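PDB 6VOQ: aldolase from Klebsiella pneumoniae, which binds zinc and belongs to the class II aldolase and adducin family, assembling as a tetramer of alpha/beta subunits. Local coordinates for residues A[34-44]-A[55-63]; A[115-126]-A[176-187]. All blocks are in the same frame, centred on the assembly; numbering follows the deposited sequence.

Interaction 1: residues A[34-44]-A[55-63]; sequences LLPDGNLLATP and QRLSVVTLQ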
loop_
_atom_site.group_PDB
_atom_site.type_symbol
_atom_site.label_atom_id
_atom_site.label_comp_id
_atom_site.label_asym_id
_atom_site.label_seq_id
_atom_site.Cartn_x
_atom_site.Cartn_y
_atom_site.Cartn_z
ATOM N N LEU A 34 -16.857 25.282 1.934
ATOM C CA LEU A 34 -17.559 26.558 1.911
ATOM C C LEU A 34 -16.586 27.700 1.651
ATOM O O LEU A 34 -15.553 27.813 2.316
ATOM C CB LEU A 34 -18.282 26.795 3.235
ATOM C CG LEU A 34 -19.728 26.306 3.275
ATOM C CD1 LEU A 34 -20.334 26.535 4.654
ATOM C CD2 LEU A 34 -20.545 26.998 2.190
ATOM N N LEU A 35 -16.927 28.547 0.700
ATOM C CA LEU A 35 -16.151 29.739 0.420
ATOM C C LEU A 35 -16.561 30.861 1.366
ATOM O O LEU A 35 -17.601 30.779 2.029
ATOM C CB LEU A 35 -16.345 30.156 -1.035
ATOM C CG LEU A 35 -15.741 29.181 -2.056
ATOM C CD1 LEU A 35 -16.204 29.502 -3.472
ATOM C CD2 LEU A 35 -14.217 29.168 -1.973
ATOM N N PRO A 36 -15.741 31.910 1.473
ATOM C CA PRO A 36 -16.118 33.047 2.330
ATOM C C PRO A 36 -17.478 33.646 2.015
ATOM O O PRO A 36 -18.164 34.100 2.937
ATOM C CB PRO A 36 -14.985 34.050 2.080
ATOM C CG PRO A 36 -13.801 33.186 1.794
ATOM C CD PRO A 36 -14.333 31.987 1.040
ATOM N N ASP A 37 -17.894 33.660 0.748
ATOM C CA ASP A 37 -19.168 34.258 0.358
ATOM C C ASP A 37 -20.350 33.315 0.548
ATOM O O ASP A 37 -21.457 33.624 0.087
ATOM C CB ASP A 37 -19.109 34.716 -1.103
ATOM C CG ASP A 37 -18.706 33.598 -2.056
ATOM O OD1 ASP A 37 -18.687 32.424 -1.633
ATOM O OD2 ASP A 37 -18.414 33.896 -3.235
ATOM N N GLY A 38 -20.142 32.171 1.195
ATOM C CA GLY A 38 -21.201 31.217 1.395
ATOM C C GLY A 38 -21.430 30.258 0.251
ATOM O O GLY A 38 -22.239 29.338 0.393
ATOM N N ASN A 39 -20.756 30.438 -0.876
ATOM C CA ASN A 39 -20.874 29.481 -1.962
ATOM C C ASN A 39 -19.960 28.280 -1.722
ATOM O O ASN A 39 -19.114 28.264 -0.822
ATOM C CB ASN A 39 -20.544 30.140 -3.296
ATOM C CG ASN A 39 -21.591 31.152 -3.711
ATOM O OD1 ASN A 39 -22.788 30.924 -3.554
ATOM N ND2 ASN A 39 -21.142 32.293 -4.215
ATOM N N LEU A 40 -20.130 27.269 -2.561
ATOM C CA LEU A 40 -19.460 25.989 -2.405
ATOM C C LEU A 40 -18.401 25.833 -3.488
ATOM O O LEU A 40 -18.701 25.972 -4.678
ATOM C CB LEU A 40 -20.475 24.851 -2.484
ATOM C CG LEU A 40 -20.185 23.648 -1.610
ATOM C CD1 LEU A 40 -19.785 24.123 -0.222
ATOM C CD2 LEU A 40 -21.412 22.780 -1.559
ATOM N N LEU A 41 -17.170 25.558 -3.073
ATOM C CA LEU A 41 -16.122 25.118 -3.982
ATOM C C LEU A 41 -16.133 23.593 -4.005
ATOM O O LEU A 41 -16.194 22.954 -2.951
ATOM C CB LEU A 41 -14.760 25.654 -3.531
ATOM C CG LEU A 41 -13.541 25.307 -4.390
ATOM C CD1 LEU A 41 -13.545 26.152 -5.659
ATOM C CD2 LEU A 41 -12.231 25.497 -3.614
ATOM N N ALA A 42 -16.098 23.005 -5.195
ATOM C CA ALA A 42 -16.220 21.559 -5.295
ATOM C C ALA A 42 -15.395 21.052 -6.466
ATOM O O ALA A 42 -15.092 21.791 -7.404
ATOM C CB ALA A 42 -17.686 21.124 -5.457
ATOM N N THR A 43 -15.031 19.771 -6.395
ATOM C CA THR A 43 -14.302 19.144 -7.481
ATOM C C THR A 43 -15.249 18.871 -8.648
ATOM O O THR A 43 -16.402 18.484 -8.440
ATOM C CB THR A 43 -13.634 17.841 -7.017
ATOM O OG1 THR A 43 -14.621 16.927 -6.541
ATOM C CG2 THR A 43 -12.660 18.109 -5.894
ATOM N N PRO A 44 -14.808 19.080 -9.880
ATOM C CA PRO A 44 -15.738 19.020 -11.012
ATOM C C PRO A 44 -16.115 17.586 -11.359
ATOM O O PRO A 44 -15.554 16.611 -10.853
ATOM C CB PRO A 44 -14.963 19.702 -12.143
ATOM C CG PRO A 44 -13.531 19.518 -11.785
ATOM C CD PRO A 44 -13.462 19.530 -10.283
ATOM N N GLN A 55 -7.854 26.281 -11.098
ATOM C CA GLN A 55 -8.541 27.278 -11.876
ATOM C C GLN A 55 -9.923 26.847 -12.329
ATOM O O GLN A 55 -10.762 27.717 -12.571
ATOM C CB GLN A 55 -7.667 27.621 -13.070
ATOM C CG GLN A 55 -6.737 28.755 -12.744
ATOM C CD GLN A 55 -7.530 29.877 -12.087
ATOM O OE1 GLN A 55 -8.057 30.770 -12.753
ATOM N NE2 GLN A 55 -7.725 29.749 -10.760
ATOM N N ARG A 56 -10.198 25.548 -12.409
ATOM C CA ARG A 56 -11.437 25.043 -12.981
ATOM C C ARG A 56 -12.305 24.309 -11.965
ATOM O O ARG A 56 -13.317 23.709 -12.343
ATOM C CB ARG A 56 -11.102 24.149 -14.172
ATOM C CG ARG A 56 -10.719 24.970 -15.397
ATOM C CD ARG A 56 -9.813 24.198 -16.331
ATOM N NE ARG A 56 -10.318 22.849 -16.565
ATOM C CZ ARG A 56 -11.221 22.535 -17.489
ATOM N NH1 ARG A 56 -11.721 23.476 -18.282
ATOM N NH2 ARG A 56 -11.621 21.275 -17.625
ATOM N N LEU A 57 -11.946 24.357 -10.687
ATOM C CA LEU A 57 -12.801 23.783 -9.661
ATOM C C LEU A 57 -14.160 24.471 -9.685
ATOM O O LEU A 57 -14.261 25.681 -9.900
ATOM C CB LEU A 57 -12.150 23.917 -8.287
ATOM C CG LEU A 57 -10.822 23.190 -8.082
ATOM C CD1 LEU A 57 -10.129 23.757 -6.864
ATOM C CD2 LEU A 57 -11.018 21.680 -7.930
ATOM N N SER A 58 -15.210 23.684 -9.496
ATOM C CA SER A 58 -16.560 24.207 -9.594
ATOM C C SER A 58 -16.883 25.108 -8.415
ATOM O O SER A 58 -16.400 24.909 -7.297
ATOM C CB SER A 58 -17.566 23.066 -9.637
ATOM O OG SER A 58 -17.030 21.968 -10.348
ATOM N N VAL A 59 -17.727 26.100 -8.675
ATOM C CA VAL A 59 -18.343 26.900 -7.629
ATOM C C VAL A 59 -19.848 26.869 -7.855
ATOM O O VAL A 59 -20.326 27.195 -8.948
ATOM C CB VAL A 59 -17.821 28.344 -7.610
ATOM C CG1 VAL A 59 -18.568 29.141 -6.568
ATOM C CG2 VAL A 59 -16.338 28.367 -7.336
ATOM N N VAL A 60 -20.590 26.482 -6.824
ATOM C CA VAL A 60 -22.039 26.339 -6.877
ATOM C C VAL A 60 -22.614 26.924 -5.589
ATOM O O VAL A 60 -21.953 26.931 -4.546
ATOM C CB VAL A 60 -22.423 24.847 -7.071
ATOM C CG1 VAL A 60 -21.770 23.987 -6.009
ATOM C CG2 VAL A 60 -23.920 24.646 -7.070
ATOM N N THR A 61 -23.828 27.466 -5.672
ATOM C CA THR A 61 -24.544 27.893 -4.475
ATOM C C THR A 61 -25.110 26.674 -3.750
ATOM O O THR A 61 -25.310 25.609 -4.342
ATOM C CB THR A 61 -25.692 28.853 -4.806
ATOM O OG1 THR A 61 -26.775 28.129 -5.412
ATOM C CG2 THR A 61 -25.234 29.962 -5.744
ATOM N N LEU A 62 -25.382 26.842 -2.451
ATOM C CA LEU A 62 -25.948 25.744 -1.678
ATOM C C LEU A 62 -27.309 25.304 -2.212
ATOM O O LEU A 62 -27.746 24.185 -1.922
ATOM C CB LEU A 62 -26.052 26.143 -0.204
ATOM C CG LEU A 62 -24.720 26.255 0.545
ATOM C CD1 LEU A 62 -24.943 26.503 2.027
ATOM C CD2 LEU A 62 -23.871 25.007 0.341
ATOM N N GLN A 63 -27.977 26.139 -3.004
ATOM C CA GLN A 63 -29.258 25.782 -3.589
ATOM C C GLN A 63 -29.121 25.146 -4.964
ATOM O O GLN A 63 -30.142 24.860 -5.599
ATOM C CB GLN A 63 -30.166 27.013 -3.671
ATOM C CG GLN A 63 -30.489 27.618 -2.320
ATOM C CD GLN A 63 -29.315 28.401 -1.748
ATOM O OE1 GLN A 63 -28.586 29.083 -2.481
ATOM N NE2 GLN A 63 -29.120 28.300 -0.435
HETATM O O HOH W 1 -24.663 29.243 -1.349
#
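Leu-40 N donates to Val-60 O at 2.7 Å, the shortest polar bond of this antiparallel pairing. Val-60 N answers to Leu-40 O, closing a hydrogen-bonded pair. Two residues on, Ala-42 N donates to Ser-58 O at 2.9 Å, while the return bond from Ser-58 N is weak. Between them sits the non-hydrogen-bonded pair Leu-41 and Val-59, where Val-59 CA lies 3.1 Å from Leu-40 O in a CA-H...O contact.

On the Leu-41 side, CG stands anti to the backbone N (chi1 -179°), which brings CD1 against Leu-57 CB and Val-59 CG2; Leu-35 CD1 touches both methyls of Val-59, and helix 4-20 packs against this face. On the other, Leu-40 CD2 meets Leu-62 CD2 at 3.8 Å, the two side chains crossing nearly at right angles beside Tyr-83. Ser-58, also on the Leu-40 side, sets OG against Pro-44 CA and hydrogen-bonds through it to Asp-70 O.

At the turn end a water donates to Gly-38 O and accepts from Leu-62 N at 2.7 Å. Main-chain bonds thus fix the register of two neighbouring sheet strands, a water extends the join past them, and apolar side chains pack on both faces, with Ser-58 a polar exception.

Interaction 2: residues A[115-126]-A[176-187]; sequences IRPFTPYVVMRV and NTEELEETARLI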
loop_
_atom_site.group_PDB
_atom_site.type_symbol
_atom_site.label_atom_id
_atom_site.label_comp_id
_atom_site.label_asym_id
_atom_site.label_seq_id
_atom_site.Cartn_x
_atom_site.Cartn_y
_atom_site.Cartn_z
ATOM N N ILE A 115 -19.824 1.973 13.761
ATOM C CA ILE A 115 -18.472 1.697 14.221
ATOM C C ILE A 115 -18.507 1.537 15.736
ATOM O O ILE A 115 -18.688 2.508 16.475
ATOM C CB ILE A 115 -17.490 2.788 13.789
ATOM C CG1 ILE A 115 -17.618 3.021 12.284
ATOM C CG2 ILE A 115 -16.081 2.358 14.113
ATOM C CD1 ILE A 115 -16.544 3.859 11.707
ATOM N N ARG A 116 -18.337 0.313 16.196
ATOM C CA ARG A 116 -18.219 0.009 17.613
ATOM C C ARG A 116 -16.806 0.325 18.090
ATOM O O ARG A 116 -15.854 -0.358 17.699
ATOM C CB ARG A 116 -18.553 -1.457 17.852
ATOM C CG ARG A 116 -18.687 -1.853 19.302
ATOM C CD ARG A 116 -19.184 -3.273 19.324
ATOM N NE ARG A 116 -19.035 -3.941 20.607
ATOM C CZ ARG A 116 -19.033 -5.261 20.740
ATOM N NH1 ARG A 116 -19.144 -6.035 19.659
ATOM N NH2 ARG A 116 -18.908 -5.802 21.944
ATOM N N PRO A 117 -16.633 1.321 18.959
ATOM C CA PRO A 117 -15.292 1.886 19.182
ATOM C C PRO A 117 -14.381 0.980 20.010
ATOM O O PRO A 117 -14.744 0.512 21.094
ATOM C CB PRO A 117 -15.584 3.211 19.902
ATOM C CG PRO A 117 -16.899 3.009 20.554
ATOM C CD PRO A 117 -17.683 2.089 19.654
ATOM N N PHE A 118 -13.179 0.742 19.471
ATOM C CA PHE A 118 -12.065 0.125 20.182
ATOM C C PHE A 118 -10.836 1.022 20.206
ATOM O O PHE A 118 -9.783 0.584 20.668
ATOM C CB PHE A 118 -11.682 -1.220 19.544
ATOM C CG PHE A 118 -11.583 -1.167 18.048
ATOM C CD1 PHE A 118 -10.435 -0.687 17.428
ATOM C CD2 PHE A 118 -12.647 -1.579 17.257
ATOM C CE1 PHE A 118 -10.345 -0.623 16.042
ATOM C CE2 PHE A 118 -12.563 -1.524 15.872
ATOM C CZ PHE A 118 -11.412 -1.040 15.261
ATOM N N THR A 119 -10.929 2.234 19.670
ATOM C CA THR A 119 -9.915 3.272 19.759
ATOM C C THR A 119 -10.637 4.572 20.025
ATOM O O THR A 119 -11.792 4.742 19.612
ATOM C CB THR A 119 -9.093 3.396 18.473
ATOM O OG1 THR A 119 -9.980 3.414 17.346
ATOM C CG2 THR A 119 -8.133 2.236 18.348
ATOM N N PRO A 120 -10.007 5.516 20.739
ATOM C CA PRO A 120 -10.731 6.711 21.188
ATOM C C PRO A 120 -10.940 7.777 20.123
ATOM O O PRO A 120 -11.801 8.646 20.307
ATOM C CB PRO A 120 -9.834 7.249 22.314
ATOM C CG PRO A 120 -8.481 6.838 21.906
ATOM C CD PRO A 120 -8.624 5.490 21.244
ATOM N N TYR A 121 -10.210 7.731 19.013
ATOM C CA TYR A 121 -10.058 8.923 18.186
ATOM C C TYR A 121 -11.281 9.211 17.324
ATOM O O TYR A 121 -11.630 10.381 17.136
ATOM C CB TYR A 121 -8.782 8.782 17.355
ATOM C CG TYR A 121 -7.617 8.491 18.268
ATOM C CD1 TYR A 121 -7.130 9.480 19.123
ATOM C CD2 TYR A 121 -7.047 7.219 18.333
ATOM C CE1 TYR A 121 -6.094 9.228 19.991
ATOM C CE2 TYR A 121 -5.998 6.957 19.205
ATOM C CZ TYR A 121 -5.527 7.969 20.031
ATOM O OH TYR A 121 -4.488 7.742 20.905
ATOM N N VAL A 122 -11.967 8.182 16.825
ATOM C CA VAL A 122 -13.197 8.434 16.084
ATOM C C VAL A 122 -14.260 9.027 17.002
ATOM O O VAL A 122 -15.048 9.883 16.588
ATOM C CB VAL A 122 -13.678 7.142 15.394
ATOM C CG1 VAL A 122 -15.113 7.288 14.899
ATOM C CG2 VAL A 122 -12.770 6.818 14.234
ATOM N N VAL A 123 -14.293 8.595 18.263
ATOM C CA VAL A 123 -15.269 9.131 19.207
ATOM C C VAL A 123 -14.988 10.596 19.490
ATOM O O VAL A 123 -15.909 11.419 19.562
ATOM C CB VAL A 123 -15.261 8.311 20.507
ATOM C CG1 VAL A 123 -16.471 8.651 21.371
ATOM C CG2 VAL A 123 -15.191 6.823 20.197
ATOM N N MET A 124 -13.713 10.945 19.662
ATOM C CA MET A 124 -13.374 12.309 20.037
ATOM C C MET A 124 -13.665 13.271 18.904
ATOM O O MET A 124 -14.237 14.345 19.123
ATOM C CB MET A 124 -11.901 12.402 20.439
ATOM C CG MET A 124 -11.543 11.551 21.640
ATOM S SD MET A 124 -9.778 11.525 21.964
ATOM C CE MET A 124 -9.503 13.249 22.338
ATOM N N ARG A 125 -13.287 12.898 17.685
ATOM C CA ARG A 125 -13.288 13.842 16.585
ATOM C C ARG A 125 -14.504 13.719 15.686
ATOM O O ARG A 125 -14.857 14.698 15.022
ATOM C CB ARG A 125 -12.011 13.678 15.753
ATOM C CG ARG A 125 -10.758 13.653 16.615
ATOM C CD ARG A 125 -9.545 13.143 15.855
ATOM N NE ARG A 125 -9.038 14.145 14.927
ATOM C CZ ARG A 125 -9.156 14.058 13.609
ATOM N NH1 ARG A 125 -9.766 13.012 13.070
ATOM N NH2 ARG A 125 -8.668 15.018 12.834
ATOM N N VAL A 126 -15.169 12.567 15.662
ATOM C CA VAL A 126 -16.256 12.388 14.711
ATOM C C VAL A 126 -17.550 12.118 15.461
ATOM O O VAL A 126 -18.557 12.803 15.249
ATOM C CB VAL A 126 -15.942 11.267 13.700
ATOM C CG1 VAL A 126 -17.010 11.212 12.643
ATOM C CG2 VAL A 126 -14.587 11.512 13.048
ATOM N N ASN A 176 -10.364 13.662 9.571
ATOM C CA ASN A 176 -11.479 12.838 10.041
ATOM C C ASN A 176 -11.696 11.630 9.145
ATOM O O ASN A 176 -11.927 10.521 9.636
ATOM C CB ASN A 176 -12.761 13.660 10.100
ATOM C CG ASN A 176 -12.694 14.744 11.129
ATOM O OD1 ASN A 176 -11.851 14.710 12.023
ATOM N ND2 ASN A 176 -13.589 15.713 11.022
ATOM N N THR A 177 -11.652 11.837 7.825
ATOM C CA THR A 177 -11.828 10.735 6.892
ATOM C C THR A 177 -10.722 9.709 7.047
ATOM O O THR A 177 -10.982 8.499 7.043
ATOM C CB THR A 177 -11.858 11.254 5.451
ATOM O OG1 THR A 177 -12.879 12.246 5.328
ATOM C CG2 THR A 177 -12.151 10.121 4.494
ATOM N N GLU A 178 -9.477 10.172 7.169
ATOM C CA GLU A 178 -8.372 9.239 7.310
ATOM C C GLU A 178 -8.476 8.473 8.618
ATOM O O GLU A 178 -8.176 7.278 8.663
ATOM C CB GLU A 178 -7.042 9.976 7.214
ATOM C CG GLU A 178 -6.693 10.365 5.809
ATOM C CD GLU A 178 -5.581 11.368 5.758
ATOM O OE1 GLU A 178 -5.647 12.352 6.509
ATOM O OE2 GLU A 178 -4.641 11.173 4.971
ATOM N N GLU A 179 -8.904 9.145 9.688
ATOM C CA GLU A 179 -9.111 8.454 10.953
ATOM C C GLU A 179 -10.226 7.420 10.835
ATOM O O GLU A 179 -10.095 6.298 11.334
ATOM C CB GLU A 179 -9.413 9.465 12.055
ATOM C CG GLU A 179 -9.420 8.868 13.450
ATOM C CD GLU A 179 -8.055 8.348 13.864
ATOM O OE1 GLU A 179 -7.045 9.042 13.598
ATOM O OE2 GLU A 179 -7.992 7.238 14.441
ATOM N N LEU A 180 -11.321 7.772 10.158
ATOM C CA LEU A 180 -12.415 6.825 9.981
ATOM C C LEU A 180 -11.975 5.627 9.155
ATOM O O LEU A 180 -12.285 4.482 9.500
ATOM C CB LEU A 180 -13.599 7.510 9.312
ATOM C CG LEU A 180 -14.573 8.203 10.233
ATOM C CD1 LEU A 180 -15.447 9.118 9.390
ATOM C CD2 LEU A 180 -15.392 7.163 11.003
ATOM N N GLU A 181 -11.272 5.875 8.045
ATOM C CA GLU A 181 -10.859 4.775 7.184
ATOM C C GLU A 181 -9.921 3.835 7.923
ATOM O O GLU A 181 -10.055 2.610 7.832
ATOM C CB GLU A 181 -10.207 5.327 5.916
ATOM C CG GLU A 181 -9.485 4.290 5.071
ATOM C CD GLU A 181 -10.417 3.316 4.350
ATOM O OE1 GLU A 181 -11.655 3.504 4.352
ATOM O OE2 GLU A 181 -9.895 2.350 3.765
ATOM N N GLU A 182 -8.989 4.401 8.690
ATOM C CA GLU A 182 -8.082 3.605 9.505
ATOM C C GLU A 182 -8.840 2.774 10.533
ATOM O O GLU A 182 -8.468 1.630 10.816
ATOM C CB GLU A 182 -7.082 4.532 10.188
ATOM C CG GLU A 182 -6.132 3.843 11.107
ATOM C CD GLU A 182 -5.225 2.875 10.379
ATOM O OE1 GLU A 182 -4.767 1.918 11.030
ATOM O OE2 GLU A 182 -4.978 3.070 9.166
ATOM N N THR A 183 -9.909 3.329 11.100
ATOM C CA THR A 183 -10.712 2.570 12.050
ATOM C C THR A 183 -11.495 1.460 11.355
ATOM O O THR A 183 -11.565 0.335 11.859
ATOM C CB THR A 183 -11.643 3.510 12.814
ATOM O OG1 THR A 183 -10.855 4.370 13.646
ATOM C CG2 THR A 183 -12.593 2.717 13.698
ATOM N N ALA A 184 -12.074 1.750 10.191
ATOM C CA ALA A 184 -12.722 0.706 9.410
ATOM C C ALA A 184 -11.724 -0.370 9.011
ATOM O O ALA A 184 -12.020 -1.564 9.089
ATOM C CB ALA A 184 -13.388 1.314 8.174
ATOM N N ARG A 185 -10.520 0.037 8.619
ATOM C CA ARG A 185 -9.502 -0.939 8.264
ATOM C C ARG A 185 -9.157 -1.830 9.456
ATOM O O ARG A 185 -8.936 -3.037 9.302
ATOM C CB ARG A 185 -8.267 -0.209 7.734
ATOM C CG ARG A 185 -7.172 -1.139 7.245
ATOM C CD ARG A 185 -5.946 -0.364 6.876
ATOM N NE ARG A 185 -4.864 -1.227 6.439
ATOM C CZ ARG A 185 -3.592 -0.846 6.426
ATOM N NH1 ARG A 185 -3.267 0.369 6.831
ATOM N NH2 ARG A 185 -2.648 -1.677 6.017
ATOM N N LEU A 186 -9.114 -1.251 10.653
ATOM C CA LEU A 186 -8.810 -2.044 11.832
ATOM C C LEU A 186 -9.874 -3.097 12.075
ATOM O O LEU A 186 -9.554 -4.204 12.524
ATOM C CB LEU A 186 -8.677 -1.141 13.051
ATOM C CG LEU A 186 -7.360 -0.395 13.113
ATOM C CD1 LEU A 186 -7.487 0.774 14.073
ATOM C CD2 LEU A 186 -6.278 -1.359 13.546
ATOM N N ILE A 187 -11.137 -2.773 11.786
ATOM C CA ILE A 187 -12.206 -3.756 11.919
ATOM C C ILE A 187 -11.877 -4.998 11.099
ATOM O O ILE A 187 -11.870 -6.121 11.614
ATOM C CB ILE A 187 -13.553 -3.132 11.510
ATOM C CG1 ILE A 187 -13.962 -2.070 12.528
ATOM C CG2 ILE A 187 -14.642 -4.190 11.412
ATOM C CD1 ILE A 187 -15.169 -1.254 12.132
#
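Helix 121-125 runs antiparallel to helix 176-187, part of the long helix 170-190, at 150° with the axes 9.9 Å apart, and the loop before it, from Ile-115, lies along the same long helix. Val-122 fills the middle: CG1 rests on Leu-180 CD2, and CG2 comes to 3.2 Å from Thr-183 OG1. That hydroxyl turns back to its own helix, donating to Glu-179 O, which also accepts from Thr-183 N on the opposite face of the carbonyl plane. With Thr-183 CG2 anti to the backbone N, this methyl lies against Ile-115 CG2 at 3.5 Å. The other branch of Ile-115 ends with CD1 on Leu-180 CD2 at 3.6 Å.

Phe-118 takes a chi1 of 46°, with CG between the backbone N and the carbonyl carbon, and its ring enters edge first. CE1 reaches Leu-186 CB at 3.5 Å, and CE2 meets Ile-187 CG1, whose side chain crosses that of Phe-118 at about a right angle.

Val-126 CG1 packs on Leu-180 CD1. Near Asn-176 polar groups come close without bonding across the contact: its OD1 lies over one face of the poorly ordered Arg-125 guanidinium, at an angle too poor for a hydrogen bond, while its ND2 donates to Thr-166 O. The carboxylate of Glu-179 sets OE2 against Tyr-121 CB at 3.4 Å.

The join is therefore mainly apolar, with Thr-183 satisfying its hydroxyl within its own helix. It sets Tyr-121 beside a bound zinc ion, its ring stacked with His-96 of the second subunit, a residue of the zinc site.

How the interactions relate
Both segments of interaction 1 precede those of interaction 2 in the chain, and the two contacts flank the chain's centre, their own centres 29 Å apart and their nearest atoms about 13 Å. Interaction 1 pairs strands 40-42 and 58-60 toward one end of the mixed sheet. Interaction 2 packs helix 121-125 and its preceding loop on helix 170-190, which itself touches strand 162-167, further across that sheet. The sheet thus joins them, and both belong to the one class II aldolase and adducin domain. Their surroundings differ: no other chain of the tetramer touches the segments of interaction 1, whereas interaction 2 borders the second subunit, so the long helix lies next to the subunit interface.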